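Long-range contacts in cysteine protease (Xylella fastidiosa, PDB 3OIS), which probably cleaves peptide bonds as a papain-family cysteine peptidase and binds uridine-5'-diphosphate: residues G235-G243 against F251-N259; Y70-N81 against I101-E111. All coordinates share one frame; numbering follows the deposited sequence.

Interaction 1: G235-G243 against F251-N259; sequences GGHAVLCVG and FRIRNSWGN
Leu240 pairs with Arg254 and Cys241 with Ile253 in an antiparallel hairpin, where strands 235-243 and 251-254 approach to 4.6 Å between axes with directions 136° apart. Arg254 N donates to Leu240 O at 2.9 Å. Past Cys241 an extra residue makes a beta bulge, with Val242 and Gly243 both opposite Arg252. Val242 N donates to Arg252 O at 2.8 Å, and Arg252 N to Gly243 O at 2.8 Å. Toward His237 the chains splay and water takes over. One water accepts from Leu240 N and donates to Arg254 O. A second donates to Ala238 O and hydrogen-bonds Ser256 OG, which also lies against the side chain of Gln72, probably as a hydrogen bond.

Val239 CG2 leans on Ile253 CB at 4.0 Å. Cys241 SG, placed opposite its own backbone N (chi1 180°), lies 3.7 Å from Phe251 CD1 and meets that ring obliquely. Val242 CG2 rests 3.6 Å from Arg252 CG. The Arg252 chain then bends away to a salt bridge with Glu263. On the face away from Cys241, extended Arg254 passes its CD 4.1 Å from Leu240 CD2. Its guanidinium binds the carbonyls of Phe67 and Gln68 and the hydroxyl of Tyr266.

At the splayed end, the six-membered ring of Trp257 lies nearly parallel to the His237 ring (21°) but slid aside. Trp257 NE1 is held by Gly32 O. His237 also touches Cys78. Asn255 lies beside the imidazole, its exact contact doubtful. This grouping is consistent with the Cys-His-Asn site of papain-like enzymes. The chemistry implies a bulged pair that opens, through water, toward an imidazole flanked by an indole with little ring overlap.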
loop_
_atom_site.group_PDB
_atom_site.type_symbol
_atom_site.label_atom_id
_atom_site.label_comp_id
_atom_site.label_asym_id
_atom_site.label_seq_id
_atom_site.Cartn_x
_atom_site.Cartn_y
_atom_site.Cartn_z
ATOM N N GLY A 235 -9.376 -11.695 0.800
ATOM C CA GLY A 235 -7.902 -11.512 0.868
ATOM C C GLY A 235 -7.565 -10.246 1.657
ATOM O O GLY A 235 -8.461 -9.611 2.146
ATOM N N GLY A 236 -6.267 -9.994 1.787
ATOM C CA GLY A 236 -5.686 -8.866 2.487
ATOM C C GLY A 236 -5.067 -7.919 1.470
ATOM O O GLY A 236 -4.236 -8.359 0.685
ATOM N N HIS A 237 -5.477 -6.645 1.526
ATOM C CA HIS A 237 -4.992 -5.654 0.555
ATOM C C HIS A 237 -4.345 -4.501 1.294
ATOM O O HIS A 237 -4.600 -4.357 2.489
ATOM C CB HIS A 237 -6.126 -5.159 -0.371
ATOM C CG HIS A 237 -5.623 -4.553 -1.626
ATOM N ND1 HIS A 237 -6.235 -3.499 -2.292
ATOM C CD2 HIS A 237 -4.556 -4.891 -2.368
ATOM C CE1 HIS A 237 -5.553 -3.226 -3.386
ATOM N NE2 HIS A 237 -4.521 -4.046 -3.449
ATOM N N ALA A 238 -3.548 -3.691 0.591
ATOM C CA ALA A 238 -2.936 -2.489 1.231
ATOM C C ALA A 238 -2.932 -1.406 0.181
ATOM O O ALA A 238 -2.724 -1.694 -1.015
ATOM C CB ALA A 238 -1.530 -2.772 1.711
ATOM N N VAL A 239 -3.246 -0.183 0.665
ATOM C CA VAL A 239 -3.378 0.960 -0.286
ATOM C C VAL A 239 -2.829 2.199 0.379
ATOM O O VAL A 239 -2.493 2.221 1.558
ATOM C CB VAL A 239 -4.889 1.200 -0.604
ATOM C CG1 VAL A 239 -5.465 -0.010 -1.345
ATOM C CG2 VAL A 239 -5.677 1.411 0.686
ATOM N N LEU A 240 -2.690 3.260 -0.417
ATOM C CA LEU A 240 -2.368 4.602 0.103
ATOM C C LEU A 240 -3.694 5.383 0.295
ATOM O O LEU A 240 -4.522 5.474 -0.643
ATOM C CB LEU A 240 -1.459 5.337 -0.910
ATOM C CG LEU A 240 -0.963 6.726 -0.394
ATOM C CD1 LEU A 240 0.235 6.470 0.582
ATOM C CD2 LEU A 240 -0.514 7.576 -1.631
ATOM N N CYS A 241 -3.902 5.977 1.483
ATOM C CA CYS A 241 -5.054 6.819 1.687
ATOM C C CYS A 241 -4.699 8.292 1.444
ATOM O O CYS A 241 -3.692 8.761 1.900
ATOM C CB CYS A 241 -5.515 6.653 3.159
ATOM S SG CYS A 241 -6.966 7.681 3.545
ATOM N N VAL A 242 -5.541 8.997 0.714
ATOM C CA VAL A 242 -5.117 10.357 0.296
ATOM C C VAL A 242 -6.091 11.391 0.675
ATOM O O VAL A 242 -5.960 12.549 0.245
ATOM C CB VAL A 242 -4.952 10.410 -1.310
ATOM C CG1 VAL A 242 -3.810 9.450 -1.755
ATOM C CG2 VAL A 242 -6.260 10.040 -2.059
ATOM N N GLY A 243 -7.082 11.088 1.484
ATOM C CA GLY A 243 -8.089 12.128 1.797
ATOM C C GLY A 243 -9.314 11.622 2.499
ATOM O O GLY A 243 -9.428 10.443 2.839
ATOM N N PHE A 251 -13.183 7.865 3.566
ATOM C CA PHE A 251 -11.784 8.159 3.247
ATOM C C PHE A 251 -11.526 7.788 1.804
ATOM O O PHE A 251 -12.119 6.824 1.255
ATOM C CB PHE A 251 -10.806 7.355 4.164
ATOM C CG PHE A 251 -10.711 7.898 5.561
ATOM C CD1 PHE A 251 -9.662 8.719 5.918
ATOM C CD2 PHE A 251 -11.636 7.551 6.491
ATOM C CE1 PHE A 251 -9.498 9.232 7.189
ATOM C CE2 PHE A 251 -11.540 8.090 7.835
ATOM C CZ PHE A 251 -10.460 8.918 8.183
ATOM N N ARG A 252 -10.691 8.600 1.149
ATOM C CA ARG A 252 -10.378 8.364 -0.280
ATOM C C ARG A 252 -9.127 7.510 -0.370
ATOM O O ARG A 252 -8.092 7.817 0.253
ATOM C CB ARG A 252 -10.049 9.723 -0.923
ATOM C CG ARG A 252 -9.866 9.683 -2.443
ATOM C CD ARG A 252 -11.200 9.348 -3.026
ATOM N NE ARG A 252 -11.153 9.619 -4.477
ATOM C CZ ARG A 252 -12.165 9.361 -5.321
ATOM N NH1 ARG A 252 -13.266 8.680 -4.912
ATOM N NH2 ARG A 252 -12.069 9.754 -6.620
ATOM N N ILE A 253 -9.240 6.413 -1.120
ATOM C CA ILE A 253 -8.096 5.474 -1.258
ATOM C C ILE A 253 -7.627 5.377 -2.716
ATOM O O ILE A 253 -8.423 5.271 -3.622
ATOM C CB ILE A 253 -8.402 4.106 -0.566
ATOM C CG1 ILE A 253 -9.593 3.479 -1.150
ATOM C CG2 ILE A 253 -8.654 4.268 0.986
ATOM C CD1 ILE A 253 -9.686 1.991 -0.717
ATOM N N ARG A 254 -6.308 5.413 -2.912
ATOM C CA ARG A 254 -5.638 5.137 -4.197
ATOM C C ARG A 254 -5.464 3.673 -4.277
ATOM O O ARG A 254 -4.733 3.069 -3.491
ATOM C CB ARG A 254 -4.297 5.841 -4.112
ATOM C CG ARG A 254 -3.448 5.680 -5.397
ATOM C CD ARG A 254 -2.039 6.287 -5.178
ATOM N NE ARG A 254 -1.140 5.805 -6.180
ATOM C CZ ARG A 254 -0.979 6.318 -7.429
ATOM N NH1 ARG A 254 -1.674 7.409 -7.825
ATOM N NH2 ARG A 254 -0.122 5.761 -8.285
ATOM N N ASN A 255 -6.168 3.041 -5.223
ATOM C CA ASN A 255 -5.996 1.565 -5.403
ATOM C C ASN A 255 -4.871 1.333 -6.458
ATOM O O ASN A 255 -4.322 2.336 -6.999
ATOM C CB ASN A 255 -7.293 0.912 -5.772
ATOM C CG ASN A 255 -7.367 -0.560 -5.324
ATOM O OD1 ASN A 255 -6.351 -1.165 -4.998
ATOM N ND2 ASN A 255 -8.573 -1.110 -5.282
ATOM N N SER A 256 -4.480 0.085 -6.706
ATOM C CA SER A 256 -3.389 -0.283 -7.595
ATOM C C SER A 256 -3.918 -1.312 -8.589
ATOM O O SER A 256 -3.228 -2.267 -8.924
ATOM C CB SER A 256 -2.215 -0.836 -6.751
ATOM O OG SER A 256 -2.735 -1.816 -5.819
ATOM N N TRP A 257 -5.133 -1.094 -9.071
ATOM C CA TRP A 257 -5.798 -2.044 -10.020
ATOM C C TRP A 257 -6.051 -1.322 -11.341
ATOM O O TRP A 257 -6.914 -1.756 -12.148
ATOM C CB TRP A 257 -7.126 -2.586 -9.455
ATOM C CG TRP A 257 -6.899 -3.467 -8.222
ATOM C CD1 TRP A 257 -5.691 -4.028 -7.785
ATOM C CD2 TRP A 257 -7.868 -3.748 -7.194
ATOM N NE1 TRP A 257 -5.906 -4.723 -6.570
ATOM C CE2 TRP A 257 -7.226 -4.540 -6.205
ATOM C CE3 TRP A 257 -9.238 -3.458 -7.046
ATOM C CZ2 TRP A 257 -7.926 -5.015 -5.076
ATOM C CZ3 TRP A 257 -9.927 -3.938 -5.946
ATOM C CH2 TRP A 257 -9.259 -4.667 -4.940
ATOM N N GLY A 258 -5.215 -0.341 -11.656
ATOM C CA GLY A 258 -5.416 0.429 -12.929
ATOM C C GLY A 258 -6.498 1.503 -12.858
ATOM O O GLY A 258 -7.231 1.635 -11.832
ATOM N N ASN A 259 -6.597 2.299 -13.953
ATOM C CA ASN A 259 -7.535 3.441 -13.935
ATOM C C ASN A 259 -8.920 3.185 -14.550
ATOM O O ASN A 259 -9.737 4.162 -14.695
ATOM C CB ASN A 259 -6.866 4.714 -14.507
ATOM C CG ASN A 259 -6.658 4.662 -16.026
ATOM O OD1 ASN A 259 -6.164 5.658 -16.626
ATOM N ND2 ASN A 259 -7.052 3.582 -16.667
HETATM O O HOH W 1 -2.060 -0.496 -3.392
HETATM O O HOH W 2 -2.097 2.134 -3.378
#

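Interaction 2: Y70-N81 against I101-E111; sequences YDQGRIGSCTAN and IPSRLFIYYNE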
loop_
_atom_site.group_PDB
_atom_site.type_symbol
_atom_site.label_atom_id
_atom_site.label_comp_id
_atom_site.label_asym_id
_atom_site.label_seq_id
_atom_site.Cartn_x
_atom_site.Cartn_y
_atom_site.Cartn_z
ATOM N N TYR A 70 -1.209 3.133 -10.366
ATOM C CA TYR A 70 -0.545 2.018 -11.031
ATOM C C TYR A 70 -1.456 0.842 -11.167
ATOM O O TYR A 70 -2.549 0.849 -10.641
ATOM C CB TYR A 70 0.650 1.521 -10.170
ATOM C CG TYR A 70 1.506 2.575 -9.431
ATOM C CD1 TYR A 70 2.018 3.735 -10.094
ATOM C CD2 TYR A 70 1.719 2.477 -8.057
ATOM C CE1 TYR A 70 2.804 4.645 -9.444
ATOM C CE2 TYR A 70 2.504 3.428 -7.375
ATOM C CZ TYR A 70 3.067 4.506 -8.076
ATOM O OH TYR A 70 3.855 5.451 -7.431
ATOM N N ASP A 71 -0.975 -0.193 -11.875
ATOM C CA ASP A 71 -1.758 -1.415 -11.949
ATOM C C ASP A 71 -0.829 -2.539 -11.494
ATOM O O ASP A 71 0.149 -2.868 -12.207
ATOM C CB ASP A 71 -2.229 -1.660 -13.390
ATOM C CG ASP A 71 -3.160 -2.835 -13.517
ATOM O OD1 ASP A 71 -3.252 -3.698 -12.596
ATOM O OD2 ASP A 71 -3.823 -2.954 -14.607
ATOM N N GLN A 72 -1.085 -3.149 -10.318
ATOM C CA GLN A 72 -0.135 -4.171 -9.863
ATOM C C GLN A 72 -0.294 -5.465 -10.593
ATOM O O GLN A 72 0.556 -6.331 -10.479
ATOM C CB GLN A 72 -0.340 -4.400 -8.379
ATOM C CG GLN A 72 -1.617 -5.146 -8.041
ATOM C CD GLN A 72 -1.655 -5.377 -6.528
ATOM O OE1 GLN A 72 -1.360 -6.518 -5.990
ATOM N NE2 GLN A 72 -2.101 -4.390 -5.837
ATOM N N GLY A 73 -1.360 -5.590 -11.396
ATOM C CA GLY A 73 -1.610 -6.849 -12.136
ATOM C C GLY A 73 -1.713 -8.097 -11.253
ATOM O O GLY A 73 -2.380 -8.091 -10.176
ATOM N N ARG A 74 -1.136 -9.184 -11.751
ATOM C CA ARG A 74 -1.534 -10.509 -11.287
ATOM C C ARG A 74 -0.633 -11.055 -10.199
ATOM O O ARG A 74 -0.620 -12.295 -9.993
ATOM C CB ARG A 74 -1.445 -11.459 -12.505
ATOM C CG ARG A 74 -2.412 -11.067 -13.629
ATOM C CD ARG A 74 -2.137 -11.907 -14.889
ATOM N NE ARG A 74 -0.928 -11.397 -15.478
ATOM C CZ ARG A 74 -0.231 -12.023 -16.442
ATOM N NH1 ARG A 74 -0.674 -13.208 -16.918
ATOM N NH2 ARG A 74 0.870 -11.451 -16.923
ATOM N N ILE A 75 0.103 -10.194 -9.542
ATOM C CA ILE A 75 0.925 -10.625 -8.405
ATOM C C ILE A 75 0.511 -9.912 -7.086
ATOM O O ILE A 75 -0.288 -8.951 -7.080
ATOM C CB ILE A 75 2.423 -10.390 -8.752
ATOM C CG1 ILE A 75 2.763 -8.868 -8.966
ATOM C CG2 ILE A 75 2.888 -11.395 -9.822
ATOM C CD1 ILE A 75 4.372 -8.646 -9.128
ATOM N N GLY A 76 1.153 -10.329 -5.971
ATOM C CA GLY A 76 0.739 -9.902 -4.607
ATOM C C GLY A 76 1.550 -8.741 -4.071
ATOM O O GLY A 76 2.086 -8.782 -2.930
ATOM N N SER A 77 1.681 -7.710 -4.940
ATOM C CA SER A 77 2.614 -6.657 -4.691
ATOM C C SER A 77 1.946 -5.413 -4.119
ATOM O O SER A 77 2.515 -4.318 -4.215
ATOM C CB SER A 77 3.399 -6.375 -5.997
ATOM O OG SER A 77 2.468 -5.927 -6.977
ATOM N N CYS A 78 0.757 -5.562 -3.531
ATOM C CA CYS A 78 0.007 -4.342 -3.104
ATOM C C CYS A 78 0.823 -3.489 -2.113
ATOM O O CYS A 78 0.774 -2.221 -2.210
ATOM C CB CYS A 78 -1.380 -4.615 -2.450
ATOM S SG CYS A 78 -1.206 -5.679 -0.964
ATOM N N THR A 79 1.535 -4.120 -1.151
ATOM C CA THR A 79 2.301 -3.327 -0.209
ATOM C C THR A 79 3.329 -2.494 -0.987
ATOM O O THR A 79 3.531 -1.331 -0.621
ATOM C CB THR A 79 2.962 -4.124 0.913
ATOM O OG1 THR A 79 3.974 -4.978 0.338
ATOM C CG2 THR A 79 1.907 -4.959 1.622
ATOM N N ALA A 80 3.998 -3.026 -2.035
ATOM C CA ALA A 80 5.009 -2.262 -2.765
ATOM C C ALA A 80 4.372 -1.166 -3.594
ATOM O O ALA A 80 5.026 -0.099 -3.866
ATOM C CB ALA A 80 5.707 -3.180 -3.676
ATOM N N ASN A 81 3.152 -1.428 -4.065
ATOM C CA ASN A 81 2.406 -0.408 -4.838
ATOM C C ASN A 81 1.962 0.780 -3.991
ATOM O O ASN A 81 2.161 1.966 -4.391
ATOM C CB ASN A 81 1.202 -1.008 -5.569
ATOM C CG ASN A 81 1.596 -1.768 -6.798
ATOM O OD1 ASN A 81 2.250 -2.875 -6.724
ATOM N ND2 ASN A 81 1.248 -1.239 -7.934
ATOM N N ILE A 101 8.419 6.941 -11.201
ATOM C CA ILE A 101 7.678 5.908 -10.458
ATOM C C ILE A 101 8.770 5.045 -9.776
ATOM O O ILE A 101 9.674 4.581 -10.452
ATOM C CB ILE A 101 6.865 5.041 -11.400
ATOM C CG1 ILE A 101 5.672 5.856 -11.976
ATOM C CG2 ILE A 101 6.220 3.879 -10.619
ATOM C CD1 ILE A 101 4.928 5.113 -13.155
ATOM N N PRO A 102 8.700 4.894 -8.439
ATOM C CA PRO A 102 9.678 4.010 -7.764
ATOM C C PRO A 102 9.483 2.549 -8.192
ATOM O O PRO A 102 8.334 2.123 -8.472
ATOM C CB PRO A 102 9.350 4.164 -6.266
ATOM C CG PRO A 102 8.640 5.494 -6.173
ATOM C CD PRO A 102 7.870 5.632 -7.451
ATOM N N SER A 103 10.590 1.815 -8.320
ATOM C CA SER A 103 10.529 0.368 -8.671
ATOM C C SER A 103 9.777 -0.524 -7.669
ATOM O O SER A 103 10.316 -0.885 -6.617
ATOM C CB SER A 103 11.933 -0.222 -8.869
ATOM O OG SER A 103 11.753 -1.580 -9.187
ATOM N N ARG A 104 8.565 -0.915 -8.047
ATOM C CA ARG A 104 7.698 -1.751 -7.177
ATOM C C ARG A 104 8.278 -3.135 -7.014
ATOM O O ARG A 104 8.235 -3.694 -5.908
ATOM C CB ARG A 104 6.313 -1.820 -7.787
ATOM C CG ARG A 104 5.560 -0.428 -7.572
ATOM C CD ARG A 104 4.303 -0.375 -8.469
ATOM N NE ARG A 104 4.579 -0.368 -9.916
ATOM C CZ ARG A 104 3.765 -0.790 -10.895
ATOM N NH1 ARG A 104 2.575 -1.345 -10.641
ATOM N NH2 ARG A 104 4.214 -0.680 -12.196
ATOM N N LEU A 105 8.879 -3.683 -8.080
ATOM C CA LEU A 105 9.438 -5.046 -7.925
ATOM C C LEU A 105 10.709 -5.006 -7.087
ATOM O O LEU A 105 10.983 -5.947 -6.404
ATOM C CB LEU A 105 9.810 -5.670 -9.266
ATOM C CG LEU A 105 8.608 -6.112 -10.104
ATOM C CD1 LEU A 105 9.158 -6.901 -11.316
ATOM C CD2 LEU A 105 7.671 -7.035 -9.270
ATOM N N PHE A 106 11.470 -3.874 -7.138
ATOM C CA PHE A 106 12.614 -3.761 -6.229
ATOM C C PHE A 106 12.103 -3.851 -4.735
ATOM O O PHE A 106 12.722 -4.528 -3.855
ATOM C CB PHE A 106 13.330 -2.407 -6.389
ATOM C CG PHE A 106 14.540 -2.253 -5.515
ATOM C CD1 PHE A 106 15.795 -2.700 -5.972
ATOM C CD2 PHE A 106 14.446 -1.667 -4.231
ATOM C CE1 PHE A 106 16.889 -2.557 -5.176
ATOM C CE2 PHE A 106 15.571 -1.547 -3.404
ATOM C CZ PHE A 106 16.811 -2.020 -3.925
ATOM N N ILE A 107 11.052 -3.144 -4.412
ATOM C CA ILE A 107 10.517 -3.234 -3.064
ATOM C C ILE A 107 10.070 -4.665 -2.786
ATOM O O ILE A 107 10.427 -5.191 -1.748
ATOM C CB ILE A 107 9.420 -2.217 -2.776
ATOM C CG1 ILE A 107 9.961 -0.756 -2.900
ATOM C CG2 ILE A 107 8.726 -2.383 -1.366
ATOM C CD1 ILE A 107 8.828 0.174 -3.047
ATOM N N TYR A 108 9.276 -5.229 -3.678
ATOM C CA TYR A 108 8.632 -6.551 -3.444
ATOM C C TYR A 108 9.697 -7.653 -3.329
ATOM O O TYR A 108 9.552 -8.566 -2.539
ATOM C CB TYR A 108 7.570 -6.843 -4.529
ATOM C CG TYR A 108 6.697 -8.082 -4.262
ATOM C CD1 TYR A 108 6.194 -8.337 -2.944
ATOM C CD2 TYR A 108 6.305 -8.907 -5.329
ATOM C CE1 TYR A 108 5.341 -9.456 -2.727
ATOM C CE2 TYR A 108 5.517 -10.064 -5.123
ATOM C CZ TYR A 108 5.062 -10.318 -3.796
ATOM O OH TYR A 108 4.250 -11.397 -3.646
ATOM N N TYR A 109 10.765 -7.584 -4.127
ATOM C CA TYR A 109 11.809 -8.627 -4.074
ATOM C C TYR A 109 12.481 -8.561 -2.692
ATOM O O TYR A 109 12.584 -9.582 -1.953
ATOM C CB TYR A 109 12.829 -8.415 -5.234
ATOM C CG TYR A 109 13.920 -9.441 -5.190
ATOM C CD1 TYR A 109 13.810 -10.557 -5.953
ATOM C CD2 TYR A 109 15.025 -9.297 -4.364
ATOM C CE1 TYR A 109 14.776 -11.564 -5.879
ATOM C CE2 TYR A 109 16.043 -10.313 -4.341
ATOM C CZ TYR A 109 15.886 -11.377 -5.060
ATOM O OH TYR A 109 16.880 -12.281 -5.007
ATOM N N ASN A 110 12.856 -7.352 -2.252
ATOM C CA ASN A 110 13.493 -7.240 -1.007
ATOM C C ASN A 110 12.600 -7.519 0.189
ATOM O O ASN A 110 13.078 -8.046 1.192
ATOM C CB ASN A 110 14.239 -5.890 -0.946
ATOM C CG ASN A 110 15.456 -5.911 -1.895
ATOM O OD1 ASN A 110 16.373 -6.678 -1.709
ATOM N ND2 ASN A 110 15.414 -5.099 -2.930
ATOM N N GLU A 111 11.302 -7.211 0.107
ATOM C CA GLU A 111 10.410 -7.607 1.205
ATOM C C GLU A 111 10.463 -9.127 1.400
ATOM O O GLU A 111 10.486 -9.572 2.505
ATOM C CB GLU A 111 8.939 -7.265 0.893
ATOM C CG GLU A 111 8.649 -5.800 0.930
ATOM C CD GLU A 111 7.268 -5.444 0.375
ATOM O OE1 GLU A 111 6.894 -5.929 -0.694
ATOM O OE2 GLU A 111 6.550 -4.710 1.119
HETATM O O HOH W 3 1.397 0.037 -13.445
HETATM O O HOH W 4 2.477 -1.892 -14.620
#
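Thr79 OG1 donates to Glu111 OE2 at 2.7 Å, on the carboxylate's syn lone pair. This bond ties the start of helix 78-93 to helix 104-114. The next residue, Ala80, is a knob in a hole made by Arg104, Ile107, Tyr108 and Glu111. Its CB comes within 3.4 Å of Arg104 O and 3.9 Å of Ile107 CG2, so the two backbones pack closely here.

The Tyr108 ring lies against the turn before the helix. Ser77 CA sits over the ring centre in a CH-pi contact, 4.2 Å from the centroid. Tyr108 OH binds Asp121, which also accepts from Gly76 N, so one carboxylate fixes both the ring and the turn. Ile75 CD1 meets Leu105 CD2 at 3.7 Å, the two side chains crossing at about a right angle.

Arg104 reaches back to the loop, its chain bent at chi3 (-65°). NH1 makes a weak bond to Asp71 O at 3.3 Å, near the guanidinium plane. Tyr70 CB covers one face of that group. NH2 has a salt bridge to Glu141 and also meets two waters; one of them, held weakly, also accepts from Asp71 N. Ile101 CG2 packs on Tyr70 CE1 at 3.7 Å. The loop itself is shaped by an Asx turn, with Gly73 N bonded to Asp71 OD1, and by a type II' turn from Gln72 to Ile75.

A glutamine six residues before a cysteine that opens a buried helix is the papain-family pattern. Gln72 and Cys78 thus probably mark the oxyanion-hole and nucleophile positions, in the mainly helical half of the fold.

In the fold
Both contacts are buried, but they belong to different halves of the papain-like fold. Interaction 1 closes a hairpin of the antiparallel sheet, mostly through backbone bonds and aliphatic packing. Interaction 2 joins two helices and the loop ahead of the first, through side chains, and reaches solvent at Asp71 and Ile101. The two meet along one seam, where the histidine side of interaction 1 faces the cysteine end of interaction 2. Gly258 N probably bonds Tyr70 O there. Arg254 also lies against the Tyr70 ring as a cation-pi pair. The probable active site falls at this seam, whereas bound UDP is about 14 Å from the side chain of Glu111.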